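Local atomic coordinates of bifunctional endomannanase/endoglucanase (Caldanaerobius polysaccharolyticus, PDB entry 3W0K), a protein that probably hydrolyses internal beta-linkages in mannans and in glucans such as cellulose, as an endo-acting glycoside hydrolase of family 5. Residues G5-W10 against S289-K294; L28-E33 against R313-D318; F36-I41 against H78-L83; G260-T265 against K294-I299. All blocks are in the same frame, centred on the assembly; numbering follows the deposited sequence.

Contact 1: G5-W10 against S289-K294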
loop_
_atom_site.group_PDB
_atom_site.type_symbol
_atom_site.label_atom_id
_atom_site.label_comp_id
_atom_site.label_asym_id
_atom_site.label_seq_id
_atom_site.Cartn_x
_atom_site.Cartn_y
_atom_site.Cartn_z
ATOM N N GLY A 5 4.787 -5.114 -8.308
ATOM C CA GLY A 5 5.738 -4.036 -8.177
ATOM C C GLY A 5 6.178 -3.687 -6.779
ATOM O O GLY A 5 6.299 -4.548 -5.901
ATOM N N PHE A 6 6.408 -2.393 -6.583
ATOM C CA PHE A 6 6.896 -1.871 -5.317
ATOM C C PHE A 6 6.280 -0.531 -4.963
ATOM O O PHE A 6 5.786 0.197 -5.831
ATOM C CB PHE A 6 8.413 -1.635 -5.409
ATOM C CG PHE A 6 9.215 -2.867 -5.713
ATOM C CD1 PHE A 6 9.818 -3.585 -4.687
ATOM C CD2 PHE A 6 9.358 -3.315 -7.022
ATOM C CE1 PHE A 6 10.551 -4.735 -4.960
ATOM C CE2 PHE A 6 10.089 -4.467 -7.310
ATOM C CZ PHE A 6 10.688 -5.179 -6.273
ATOM N N ASN A 7 6.303 -0.220 -3.672
ATOM C CA ASN A 7 5.852 1.079 -3.195
ATOM C C ASN A 7 7.124 1.930 -3.156
ATOM O O ASN A 7 8.216 1.412 -2.888
ATOM C CB ASN A 7 5.316 0.998 -1.763
ATOM C CG ASN A 7 3.924 0.422 -1.676
ATOM O OD1 ASN A 7 2.960 1.152 -1.446
ATOM N ND2 ASN A 7 3.814 -0.900 -1.781
ATOM N N PHE A 8 6.990 3.218 -3.455
ATOM C CA PHE A 8 8.111 4.146 -3.398
ATOM C C PHE A 8 7.693 5.295 -2.498
ATOM O O PHE A 8 6.567 5.783 -2.580
ATOM C CB PHE A 8 8.518 4.629 -4.790
ATOM C CG PHE A 8 9.364 3.638 -5.542
ATOM C CD1 PHE A 8 10.720 3.507 -5.255
ATOM C CD2 PHE A 8 8.801 2.823 -6.520
ATOM C CE1 PHE A 8 11.505 2.577 -5.930
ATOM C CE2 PHE A 8 9.575 1.889 -7.203
ATOM C CZ PHE A 8 10.934 1.767 -6.906
ATOM N N GLN A 9 8.610 5.705 -1.629
ATOM C CA GLN A 9 8.359 6.742 -0.641
ATOM C C GLN A 9 8.854 8.151 -0.995
ATOM O O GLN A 9 9.167 8.949 -0.105
ATOM C CB GLN A 9 8.947 6.275 0.699
ATOM C CG GLN A 9 8.231 5.055 1.333
ATOM C CD GLN A 9 8.446 3.728 0.596
ATOM O OE1 GLN A 9 7.511 2.938 0.431
ATOM N NE2 GLN A 9 9.677 3.468 0.185
ATOM N N TRP A 10 8.830 8.479 -2.284
ATOM C CA TRP A 10 9.297 9.777 -2.777
ATOM C C TRP A 10 8.594 11.004 -2.192
ATOM O O TRP A 10 9.205 12.063 -2.066
ATOM C CB TRP A 10 9.221 9.819 -4.304
ATOM C CG TRP A 10 9.910 8.665 -4.980
ATOM C CD1 TRP A 10 11.012 7.987 -4.539
ATOM C CD2 TRP A 10 9.535 8.057 -6.220
ATOM N NE1 TRP A 10 11.346 6.994 -5.430
ATOM C CE2 TRP A 10 10.456 7.015 -6.471
ATOM C CE3 TRP A 10 8.510 8.292 -7.146
ATOM C CZ2 TRP A 10 10.382 6.208 -7.610
ATOM C CZ3 TRP A 10 8.436 7.489 -8.280
ATOM C CH2 TRP A 10 9.367 6.460 -8.501
ATOM N N SER A 289 2.586 -5.901 -4.236
ATOM C CA SER A 289 3.561 -4.816 -4.246
ATOM C C SER A 289 4.316 -4.770 -2.917
ATOM O O SER A 289 3.713 -4.571 -1.863
ATOM C CB SER A 289 2.837 -3.486 -4.488
ATOM O OG SER A 289 3.746 -2.407 -4.605
ATOM N N LEU A 290 5.630 -4.969 -2.975
ATOM C CA LEU A 290 6.474 -4.957 -1.779
ATOM C C LEU A 290 6.556 -3.530 -1.229
ATOM O O LEU A 290 6.577 -2.564 -2.000
ATOM C CB LEU A 290 7.873 -5.486 -2.121
ATOM C CG LEU A 290 8.708 -6.054 -0.970
ATOM C CD1 LEU A 290 8.080 -7.337 -0.441
ATOM C CD2 LEU A 290 10.119 -6.327 -1.454
ATOM N N TRP A 291 6.604 -3.394 0.094
ATOM C CA TRP A 291 6.646 -2.065 0.708
ATOM C C TRP A 291 7.841 -1.198 0.301
ATOM O O TRP A 291 7.686 0.003 0.097
ATOM C CB TRP A 291 6.518 -2.151 2.232
ATOM C CG TRP A 291 6.614 -0.806 2.899
ATOM C CD1 TRP A 291 7.510 -0.432 3.855
ATOM C CD2 TRP A 291 5.820 0.357 2.614
ATOM N NE1 TRP A 291 7.332 0.895 4.181
ATOM C CE2 TRP A 291 6.302 1.400 3.432
ATOM C CE3 TRP A 291 4.754 0.619 1.742
ATOM C CZ2 TRP A 291 5.754 2.689 3.406
ATOM C CZ3 TRP A 291 4.208 1.903 1.715
ATOM C CH2 TRP A 291 4.712 2.919 2.542
ATOM N N ASN A 292 9.029 -1.788 0.210
ATOM C CA ASN A 292 10.214 -1.027 -0.203
ATOM C C ASN A 292 10.896 -1.713 -1.379
ATOM O O ASN A 292 10.702 -2.912 -1.613
ATOM C CB ASN A 292 11.281 -0.966 0.905
ATOM C CG ASN A 292 10.889 -0.120 2.097
ATOM O OD1 ASN A 292 11.364 -0.365 3.204
ATOM N ND2 ASN A 292 10.086 0.913 1.877
ATOM N N PHE A 293 11.657 -0.929 -2.141
ATOM C CA PHE A 293 12.479 -1.456 -3.223
ATOM C C PHE A 293 13.828 -1.428 -2.499
ATOM O O PHE A 293 14.443 -2.465 -2.256
ATOM C CB PHE A 293 12.492 -0.531 -4.441
ATOM C CG PHE A 293 13.480 -0.943 -5.488
ATOM C CD1 PHE A 293 13.316 -2.137 -6.180
ATOM C CD2 PHE A 293 14.609 -0.168 -5.741
ATOM C CE1 PHE A 293 14.267 -2.560 -7.109
ATOM C CE2 PHE A 293 15.567 -0.579 -6.667
ATOM C CZ PHE A 293 15.392 -1.780 -7.351
ATOM N N LYS A 294 14.265 -0.224 -2.135
ATOM C CA LYS A 294 15.476 -0.037 -1.345
ATOM C C LYS A 294 14.935 0.252 0.051
ATOM O O LYS A 294 13.919 0.938 0.193
ATOM C CB LYS A 294 16.301 1.154 -1.845
ATOM C CG LYS A 294 17.175 0.831 -3.039
ATOM C CD LYS A 294 17.930 2.052 -3.526
ATOM C CE LYS A 294 17.002 3.041 -4.201
ATOM N NZ LYS A 294 17.754 4.219 -4.713
HETATM O O HOH W 1 10.753 1.844 -1.924
#
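The seam of the beta/alpha barrel closes here, where the first strand (4-7) pairs in parallel with the eighth (287-290). Leu-290 N donates to Gly-5 O at 3.0 Å. Leu-290 O is gripped twice by Asn-7: by its backbone N at 2.9 Å and by its side-chain ND2 at 3.2 Å. The ND2 bond is straight (169°) and lies in the amide plane of Asn-7, but it reaches the carbonyl from above its plane. The OD1 end of that amide meets the indole edge of Trp-291 and bonds to Arg-40. On the other side of the sheet, Phe-293 turns its edge to the Phe-6 face in a T-shaped pair, with CD1 over the ring centre. Phe-8 joins this aromatic cluster through CE1, 3.6 Å from Phe-293 CB. Water 1 links Asn-7 O to Phe-293 N. The Trp-291 side chain comes within about 3 Å (nearest atoms) of a bound Tris, at what may be a pocket. Helix 25-33 packs on Phe-6, Phe-8 and Phe-293, while strand 38-44 continues the barrel beside strand 4-7.

Contact 2: L28-E33 against R313-D318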
loop_
_atom_site.group_PDB
_atom_site.type_symbol
_atom_site.label_atom_id
_atom_site.label_comp_id
_atom_site.label_asym_id
_atom_site.label_seq_id
_atom_site.Cartn_x
_atom_site.Cartn_y
_atom_site.Cartn_z
ATOM N N LEU A 28 13.223 2.557 -11.334
ATOM C CA LEU A 28 12.154 2.270 -12.285
ATOM C C LEU A 28 12.680 1.434 -13.452
ATOM O O LEU A 28 11.982 0.548 -13.944
ATOM C CB LEU A 28 11.503 3.563 -12.784
ATOM C CG LEU A 28 10.738 4.377 -11.734
ATOM C CD1 LEU A 28 10.168 5.634 -12.371
ATOM C CD2 LEU A 28 9.620 3.541 -11.133
ATOM N N ASP A 29 13.914 1.710 -13.882
ATOM C CA ASP A 29 14.537 0.948 -14.966
ATOM C C ASP A 29 14.706 -0.504 -14.519
ATOM O O ASP A 29 14.506 -1.429 -15.304
ATOM C CB ASP A 29 15.910 1.526 -15.337
ATOM C CG ASP A 29 15.820 2.758 -16.228
ATOM O OD1 ASP A 29 14.759 3.002 -16.845
ATOM O OD2 ASP A 29 16.835 3.476 -16.328
ATOM N N PHE A 30 15.063 -0.704 -13.252
ATOM C CA PHE A 30 15.225 -2.058 -12.730
ATOM C C PHE A 30 13.889 -2.799 -12.778
ATOM O O PHE A 30 13.830 -3.946 -13.215
ATOM C CB PHE A 30 15.767 -2.040 -11.294
ATOM C CG PHE A 30 15.990 -3.410 -10.714
ATOM C CD1 PHE A 30 17.254 -3.995 -10.744
ATOM C CD2 PHE A 30 14.936 -4.126 -10.150
ATOM C CE1 PHE A 30 17.463 -5.267 -10.222
ATOM C CE2 PHE A 30 15.132 -5.404 -9.625
ATOM C CZ PHE A 30 16.400 -5.976 -9.660
ATOM N N LEU A 31 12.821 -2.143 -12.329
ATOM C CA LEU A 31 11.501 -2.761 -12.350
ATOM C C LEU A 31 11.149 -3.212 -13.765
ATOM O O LEU A 31 10.765 -4.361 -13.981
ATOM C CB LEU A 31 10.431 -1.789 -11.843
ATOM C CG LEU A 31 10.080 -1.833 -10.355
ATOM C CD1 LEU A 31 11.274 -1.428 -9.506
ATOM C CD2 LEU A 31 8.907 -0.898 -10.102
ATOM N N ALA A 32 11.325 -2.307 -14.725
ATOM C CA ALA A 32 11.022 -2.589 -16.122
ATOM C C ALA A 32 11.873 -3.729 -16.672
ATOM O O ALA A 32 11.364 -4.616 -17.358
ATOM C CB ALA A 32 11.217 -1.330 -16.966
ATOM N N GLU A 33 13.163 -3.714 -16.343
ATOM C CA GLU A 33 14.082 -4.742 -16.821
ATOM C C GLU A 33 13.865 -6.121 -16.205
ATOM O O GLU A 33 14.320 -7.126 -16.753
ATOM C CB GLU A 33 15.528 -4.287 -16.629
ATOM C CG GLU A 33 15.900 -3.106 -17.521
ATOM C CD GLU A 33 17.297 -2.572 -17.271
ATOM O OE1 GLU A 33 18.041 -3.156 -16.455
ATOM O OE2 GLU A 33 17.654 -1.559 -17.904
ATOM N N ARG A 313 21.870 -5.778 -12.395
ATOM C CA ARG A 313 21.229 -4.670 -13.094
ATOM C C ARG A 313 21.137 -3.349 -12.329
ATOM O O ARG A 313 20.062 -2.751 -12.214
ATOM C CB ARG A 313 19.866 -5.126 -13.631
ATOM C CG ARG A 313 20.026 -6.237 -14.662
ATOM C CD ARG A 313 18.724 -6.784 -15.219
ATOM N NE ARG A 313 19.016 -7.812 -16.218
ATOM C CZ ARG A 313 18.116 -8.617 -16.774
ATOM N NH1 ARG A 313 16.835 -8.533 -16.440
ATOM N NH2 ARG A 313 18.506 -9.523 -17.663
ATOM N N GLY A 314 22.276 -2.917 -11.792
ATOM C CA GLY A 314 22.354 -1.654 -11.079
ATOM C C GLY A 314 22.219 -1.637 -9.567
ATOM O O GLY A 314 22.479 -0.605 -8.948
ATOM N N PHE A 315 21.852 -2.762 -8.961
ATOM C CA PHE A 315 21.669 -2.802 -7.509
ATOM C C PHE A 315 22.187 -4.083 -6.860
ATOM O O PHE A 315 22.311 -5.116 -7.518
ATOM C CB PHE A 315 20.178 -2.641 -7.171
ATOM C CG PHE A 315 19.586 -1.331 -7.623
ATOM C CD1 PHE A 315 19.008 -1.208 -8.887
ATOM C CD2 PHE A 315 19.634 -0.215 -6.797
ATOM C CE1 PHE A 315 18.493 0.014 -9.319
ATOM C CE2 PHE A 315 19.120 1.009 -7.222
ATOM C CZ PHE A 315 18.551 1.122 -8.484
ATOM N N LYS A 316 22.491 -3.997 -5.567
ATOM C CA LYS A 316 22.959 -5.147 -4.793
ATOM C C LYS A 316 21.684 -5.765 -4.220
ATOM O O LYS A 316 21.176 -5.332 -3.185
ATOM C CB LYS A 316 23.894 -4.694 -3.682
ATOM N N VAL A 317 21.177 -6.782 -4.907
ATOM C CA VAL A 317 19.924 -7.418 -4.521
ATOM C C VAL A 317 19.992 -8.764 -3.824
ATOM O O VAL A 317 20.981 -9.495 -3.924
ATOM C CB VAL A 317 18.999 -7.594 -5.759
ATOM C CG1 VAL A 317 18.835 -6.270 -6.492
ATOM C CG2 VAL A 317 19.554 -8.659 -6.701
ATOM N N ASP A 318 18.924 -9.059 -3.087
ATOM C CA ASP A 318 18.759 -10.339 -2.419
ATOM C C ASP A 318 18.170 -11.156 -3.573
ATOM O O ASP A 318 16.972 -11.073 -3.855
ATOM C CB ASP A 318 17.745 -10.193 -1.273
ATOM C CG ASP A 318 17.399 -11.521 -0.597
ATOM O OD1 ASP A 318 17.562 -12.604 -1.199
ATOM O OD2 ASP A 318 16.924 -11.472 0.555
HETATM O O HOH W 2 18.152 -1.841 -13.930
#
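A two-stranded antiparallel hairpin (310-312 with 315-317) packs here against helix 25-33, the helix that follows the first barrel strand. Phe-30 on the helix carries the contact. Its CG is anti to the backbone N (chi1 -178°), and the ring reaches out from the helix to the hairpin. Phe-315 turns its edge toward the face of Phe-30 in an offset edge-to-face pair, with the planes at 87° and the centroids 5.8 Å apart. The nearest atoms of the two rings are Phe-30 CD1 and Phe-315 CD1, at 3.8 Å. Further along the Phe-30 ring, CZ meets the CG1 methyl of Val-317 at 4.0 Å. Phe-293 meets both aromatic rings, which ties this patch to the barrel seam. Tyr-312 of the hairpin also packs on Phe-30 and Val-317.

The outer part of the contact is polar and more exposed. The extended Arg-313 chain passes obliquely by Glu-33, with the guanidinium and carboxylate planes nearly perpendicular. Their charged atoms do not touch: Glu-33 OE1 lies 4.8 Å from Arg-313 NE. Water 2 spans the two segments instead, donating to Glu-33 OE1 at 2.8 Å and to Arg-313 O at 2.7 Å. That same carbonyl oxygen, Arg-313 O, lies in the plane of the Phe-30 ring at its edge, 3.4 Å from CD1.

Contact 3: F36-I41 against H78-L83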
loop_
_atom_site.group_PDB
_atom_site.type_symbol
_atom_site.label_atom_id
_atom_site.label_comp_id
_atom_site.label_asym_id
_atom_site.label_seq_id
_atom_site.Cartn_x
_atom_site.Cartn_y
_atom_site.Cartn_z
ATOM N N PHE A 36 8.558 -6.111 -13.672
ATOM C CA PHE A 36 7.569 -5.502 -12.781
ATOM C C PHE A 36 6.833 -4.428 -13.576
ATOM O O PHE A 36 7.414 -3.800 -14.463
ATOM C CB PHE A 36 8.239 -4.923 -11.535
ATOM C CG PHE A 36 8.860 -5.967 -10.649
ATOM C CD1 PHE A 36 8.096 -6.634 -9.697
ATOM C CD2 PHE A 36 10.207 -6.294 -10.777
ATOM C CE1 PHE A 36 8.663 -7.611 -8.880
ATOM C CE2 PHE A 36 10.784 -7.270 -9.967
ATOM C CZ PHE A 36 10.012 -7.930 -9.017
ATOM N N ASN A 37 5.560 -4.216 -13.254
ATOM C CA ASN A 37 4.737 -3.260 -13.992
ATOM C C ASN A 37 3.845 -2.406 -13.100
ATOM O O ASN A 37 2.859 -1.829 -13.571
ATOM C CB ASN A 37 3.836 -4.045 -14.947
ATOM C CG ASN A 37 2.933 -5.036 -14.215
ATOM O OD1 ASN A 37 2.812 -4.998 -12.987
ATOM N ND2 ASN A 37 2.304 -5.931 -14.967
ATOM N N PHE A 38 4.202 -2.298 -11.828
ATOM C CA PHE A 38 3.372 -1.558 -10.887
ATOM C C PHE A 38 4.170 -0.797 -9.844
ATOM O O PHE A 38 5.149 -1.300 -9.297
ATOM C CB PHE A 38 2.421 -2.551 -10.200
ATOM C CG PHE A 38 1.538 -1.943 -9.140
ATOM C CD1 PHE A 38 0.301 -1.407 -9.475
ATOM C CD2 PHE A 38 1.923 -1.955 -7.800
ATOM C CE1 PHE A 38 -0.548 -0.895 -8.487
ATOM C CE2 PHE A 38 1.084 -1.447 -6.809
ATOM C CZ PHE A 38 -0.157 -0.916 -7.157
ATOM N N VAL A 39 3.732 0.431 -9.583
ATOM C CA VAL A 39 4.347 1.287 -8.583
ATOM C C VAL A 39 3.237 1.970 -7.794
ATOM O O VAL A 39 2.287 2.488 -8.378
ATOM C CB VAL A 39 5.262 2.359 -9.239
ATOM C CG1 VAL A 39 5.484 3.536 -8.312
ATOM C CG2 VAL A 39 6.605 1.743 -9.585
ATOM N N ARG A 40 3.307 1.871 -6.469
ATOM C CA ARG A 40 2.332 2.532 -5.612
ATOM C C ARG A 40 3.066 3.702 -4.974
ATOM O O ARG A 40 4.193 3.552 -4.495
ATOM C CB ARG A 40 1.784 1.588 -4.540
ATOM C CG ARG A 40 0.778 2.252 -3.591
ATOM C CD ARG A 40 0.071 1.208 -2.753
ATOM N NE ARG A 40 -0.908 1.760 -1.812
ATOM C CZ ARG A 40 -0.679 1.971 -0.519
ATOM N NH1 ARG A 40 0.511 1.710 -0.001
ATOM N NH2 ARG A 40 -1.684 2.304 0.288
ATOM N N ILE A 41 2.438 4.873 -5.006
ATOM C CA ILE A 41 3.034 6.080 -4.456
ATOM C C ILE A 41 2.192 6.647 -3.311
ATOM O O ILE A 41 1.243 7.398 -3.546
ATOM C CB ILE A 41 3.190 7.168 -5.555
ATOM C CG1 ILE A 41 3.962 6.613 -6.758
ATOM C CG2 ILE A 41 3.922 8.386 -4.996
ATOM C CD1 ILE A 41 5.415 6.308 -6.472
ATOM N N HIS A 78 2.410 0.808 -14.320
ATOM C CA HIS A 78 1.166 1.409 -13.844
ATOM C C HIS A 78 1.460 2.124 -12.529
ATOM O O HIS A 78 2.153 1.578 -11.663
ATOM C CB HIS A 78 0.116 0.319 -13.593
ATOM C CG HIS A 78 -1.123 0.816 -12.912
ATOM N ND1 HIS A 78 -2.261 1.169 -13.604
ATOM C CD2 HIS A 78 -1.396 1.037 -11.602
ATOM C CE1 HIS A 78 -3.180 1.589 -12.751
ATOM N NE2 HIS A 78 -2.680 1.520 -11.531
ATOM N N MET A 79 0.937 3.339 -12.381
ATOM C CA MET A 79 1.142 4.099 -11.154
ATOM C C MET A 79 -0.143 4.191 -10.346
ATOM O O MET A 79 -1.191 4.588 -10.862
ATOM C CB MET A 79 1.649 5.511 -11.453
ATOM C CG MET A 79 1.999 6.297 -10.189
ATOM S SD MET A 79 2.631 7.952 -10.511
ATOM C CE MET A 79 1.280 8.956 -9.911
ATOM N N CYS A 80 -0.059 3.795 -9.083
ATOM C CA CYS A 80 -1.202 3.862 -8.187
ATOM C C CYS A 80 -0.931 4.957 -7.163
ATOM O O CYS A 80 -0.061 4.810 -6.299
ATOM C CB CYS A 80 -1.414 2.520 -7.486
ATOM S SG CYS A 80 -2.791 2.536 -6.321
ATOM N N LEU A 81 -1.649 6.070 -7.295
ATOM C CA LEU A 81 -1.499 7.211 -6.392
ATOM C C LEU A 81 -2.348 6.995 -5.148
ATOM O O LEU A 81 -3.553 6.767 -5.244
ATOM C CB LEU A 81 -1.927 8.503 -7.098
ATOM C CG LEU A 81 -1.887 9.792 -6.274
ATOM C CD1 LEU A 81 -0.461 10.123 -5.860
ATOM C CD2 LEU A 81 -2.486 10.934 -7.093
ATOM N N ASN A 82 -1.720 7.100 -3.980
ATOM C CA ASN A 82 -2.411 6.892 -2.712
ATOM C C ASN A 82 -2.236 8.041 -1.727
ATOM O O ASN A 82 -1.152 8.608 -1.618
ATOM C CB ASN A 82 -1.884 5.603 -2.054
ATOM C CG ASN A 82 -2.279 5.482 -0.584
ATOM O OD1 ASN A 82 -1.439 5.599 0.310
ATOM N ND2 ASN A 82 -3.565 5.266 -0.332
ATOM N N LEU A 83 -3.313 8.407 -1.033
ATOM C CA LEU A 83 -3.192 9.424 0.006
ATOM C C LEU A 83 -2.885 8.614 1.265
ATOM O O LEU A 83 -3.744 7.883 1.766
ATOM C CB LEU A 83 -4.485 10.227 0.195
ATOM C CG LEU A 83 -4.822 11.300 -0.842
ATOM C CD1 LEU A 83 -6.014 12.117 -0.349
ATOM C CD2 LEU A 83 -3.627 12.216 -1.064
#
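Cys-80 N donates to Val-39 O at 2.8 Å, in a nearly straight bond (166°). It belongs to a ladder of five backbone hydrogen bonds between two parallel barrel strands. Asn-37 O receives His-78 N at the start of the ladder, and Ile-41 O receives Asn-82 N at 3.0 Å at its end. Between these lie the bonds from Val-39 N to His-78 O and from Ile-41 N to Cys-80 O.

Phe-38, Arg-40, His-78 and Cys-80 share one face of the sheet. The rings of Phe-38 and His-78 lie rim to rim with planes only 5° apart, and Phe-38 CD1 is 3.7 Å from His-78 CD2. His-78 NE2 bonds to Ser-131. Phe-38 CE1 also meets Cys-80 CB at 3.7 Å. The Arg-40 guanidinium stacks on the Asn-82 amide, with planes 26° apart and Asn-82 OD1 over its face. Asn-82 ND2 bonds to Asp-133 O, which holds the amide in place. Salt bridges to Glu-258 and Asp-133 and a hydrogen bond to Asn-136 fix the rotation of the guanidinium.

On the opposite face, Ile-41 CG1 touches Met-79 CG at 4.0 Å. Helix 62-74 packs on this face, completing the beta-alpha-beta unit that links the two strands. Strands 4-7 and 130-133 flank the pair within the barrel.

Contact 4: G260-T265 against K294-I299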
loop_
_atom_site.group_PDB
_atom_site.type_symbol
_atom_site.label_atom_id
_atom_site.label_comp_id
_atom_site.label_asym_id
_atom_site.label_seq_id
_atom_site.Cartn_x
_atom_site.Cartn_y
_atom_site.Cartn_z
ATOM N N GLY A 260 5.527 -7.539 3.046
ATOM C CA GLY A 260 6.955 -7.589 3.276
ATOM C C GLY A 260 7.321 -7.861 4.713
ATOM O O GLY A 260 6.452 -8.013 5.576
ATOM N N CYS A 261 8.623 -7.862 4.970
ATOM C CA CYS A 261 9.151 -8.129 6.296
ATOM C C CYS A 261 10.234 -7.119 6.648
ATOM O O CYS A 261 11.053 -6.754 5.801
ATOM C CB CYS A 261 9.734 -9.543 6.316
ATOM S SG CYS A 261 10.346 -10.091 7.912
ATOM N N PHE A 262 10.233 -6.674 7.903
ATOM C CA PHE A 262 11.219 -5.717 8.401
ATOM C C PHE A 262 12.591 -6.407 8.445
ATOM O O PHE A 262 12.680 -7.628 8.281
ATOM C CB PHE A 262 10.787 -5.217 9.781
ATOM C CG PHE A 262 11.528 -3.999 10.260
ATOM C CD1 PHE A 262 11.765 -2.922 9.412
ATOM C CD2 PHE A 262 11.963 -3.918 11.580
ATOM C CE1 PHE A 262 12.423 -1.783 9.872
ATOM C CE2 PHE A 262 12.621 -2.783 12.048
ATOM C CZ PHE A 262 12.850 -1.714 11.193
ATOM N N ASN A 263 13.649 -5.640 8.691
ATOM C CA ASN A 263 15.004 -6.192 8.676
ATOM C C ASN A 263 15.648 -6.673 9.976
ATOM O O ASN A 263 16.872 -6.814 10.041
ATOM C CB ASN A 263 15.947 -5.223 7.951
ATOM C CG ASN A 263 16.211 -3.948 8.742
ATOM O OD1 ASN A 263 15.549 -3.668 9.743
ATOM N ND2 ASN A 263 17.194 -3.178 8.297
ATOM N N LYS A 264 14.842 -6.932 11.000
ATOM C CA LYS A 264 15.379 -7.418 12.272
ATOM C C LYS A 264 15.140 -8.918 12.434
ATOM O O LYS A 264 15.760 -9.574 13.272
ATOM C CB LYS A 264 14.774 -6.642 13.444
ATOM C CG LYS A 264 15.142 -5.169 13.452
ATOM C CD LYS A 264 16.650 -4.973 13.469
ATOM C CE LYS A 264 17.010 -3.498 13.436
ATOM N NZ LYS A 264 18.483 -3.284 13.452
ATOM N N THR A 265 14.251 -9.451 11.603
ATOM C CA THR A 265 13.906 -10.868 11.600
ATOM C C THR A 265 15.010 -11.637 10.882
ATOM O O THR A 265 15.581 -11.138 9.911
ATOM C CB THR A 265 12.572 -11.078 10.853
ATOM O OG1 THR A 265 11.536 -10.361 11.534
ATOM C CG2 THR A 265 12.205 -12.556 10.770
ATOM N N LYS A 294 14.265 -0.224 -2.135
ATOM C CA LYS A 294 15.476 -0.037 -1.345
ATOM C C LYS A 294 14.935 0.252 0.051
ATOM O O LYS A 294 13.919 0.938 0.193
ATOM C CB LYS A 294 16.301 1.154 -1.845
ATOM C CG LYS A 294 17.175 0.831 -3.039
ATOM C CD LYS A 294 17.930 2.052 -3.526
ATOM C CE LYS A 294 17.002 3.041 -4.201
ATOM N NZ LYS A 294 17.754 4.219 -4.713
ATOM N N GLY A 295 15.569 -0.313 1.072
ATOM C CA GLY A 295 15.105 -0.098 2.431
ATOM C C GLY A 295 14.900 -1.405 3.175
ATOM O O GLY A 295 15.015 -2.477 2.582
ATOM N N PRO A 296 14.559 -1.347 4.474
ATOM C CA PRO A 296 14.336 -2.527 5.320
ATOM C C PRO A 296 13.346 -3.554 4.774
ATOM O O PRO A 296 13.555 -4.756 4.936
ATOM C CB PRO A 296 13.849 -1.913 6.631
ATOM C CG PRO A 296 14.564 -0.603 6.668
ATOM C CD PRO A 296 14.392 -0.109 5.254
ATOM N N PHE A 297 12.262 -3.082 4.160
ATOM C CA PHE A 297 11.243 -3.962 3.583
ATOM C C PHE A 297 11.484 -4.205 2.091
ATOM O O PHE A 297 10.575 -4.646 1.379
ATOM C CB PHE A 297 9.845 -3.346 3.737
ATOM C CG PHE A 297 9.283 -3.411 5.129
ATOM C CD1 PHE A 297 9.583 -2.425 6.061
ATOM C CD2 PHE A 297 8.409 -4.432 5.488
ATOM C CE1 PHE A 297 9.014 -2.452 7.337
ATOM C CE2 PHE A 297 7.835 -4.471 6.758
ATOM C CZ PHE A 297 8.138 -3.477 7.685
ATOM N N GLY A 298 12.698 -3.932 1.618
ATOM C CA GLY A 298 12.987 -4.101 0.200
ATOM C C GLY A 298 13.838 -5.289 -0.207
ATOM O O GLY A 298 14.048 -6.225 0.567
ATOM N N ILE A 299 14.287 -5.268 -1.459
ATOM C CA ILE A 299 15.136 -6.331 -1.991
ATOM C C ILE A 299 16.589 -5.878 -2.125
ATOM O O ILE A 299 17.479 -6.699 -2.348
ATOM C CB ILE A 299 14.650 -6.853 -3.373
ATOM C CG1 ILE A 299 14.679 -5.740 -4.423
ATOM C CG2 ILE A 299 13.263 -7.459 -3.253
ATOM C CD1 ILE A 299 14.544 -6.245 -5.854
HETATM O O HOH W 3 10.147 -7.175 2.589
#
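Two irregular loops meet here, one after strand 254-259 and one after strand 287-290. The second makes a type I beta turn from Gly-295 to Gly-298, closed by Gly-298 N to Gly-295 O at 2.9 Å. No direct hydrogen bond joins the loops. Water 3 accepts from Cys-261 N and makes a weak bond to Phe-297 O. Phe-297 CA makes a CA-H...O contact of 3.6 Å with Cys-261 O.

Phe-297 lays its ring along the backbone of residues 260-262. Phe-262 N stands over one face of it, offset toward the rim. The Phe-297 side chain is about 5 Å (nearest atoms) from a bound Tris. The rings of Phe-262 and Phe-297 meet obliquely, planes 36° apart, with CD1 of Phe-262 3.5 Å from CE1 of Phe-297. Phe-262 CE1 also touches Pro-296 CB at 3.5 Å. Asn-263 runs alongside Pro-296, while its ND2 bonds to His-302 O.

Aromatic and proline packing therefore holds the loops together, with water in place of a direct hydrogen bond.

Overall arrangement
Contacts 1 and 3 are neighbours in the eight-stranded parallel barrel. Their centres are about 9 Å apart, and strands 4-7 and 38-44 lie side by side. Contact 1 joins the two ends of the barrel sheet; contact 3 is nested inside the loop that it closes. The centre of contact 2 lies about 12 Å from that of contact 1, where helix 25-33 meets the late hairpin. Contact 4 crosses contact 1 along the chain and shares Lys-294 with it. Contacts 3 and 4 are about 19 Å apart between centres and do not touch. Contacts 1 and 2 bring the late chain back to the first strand and the helix after it, and contact 1 closes the barrel; contact 4 joins the loops after the seventh and eighth strands.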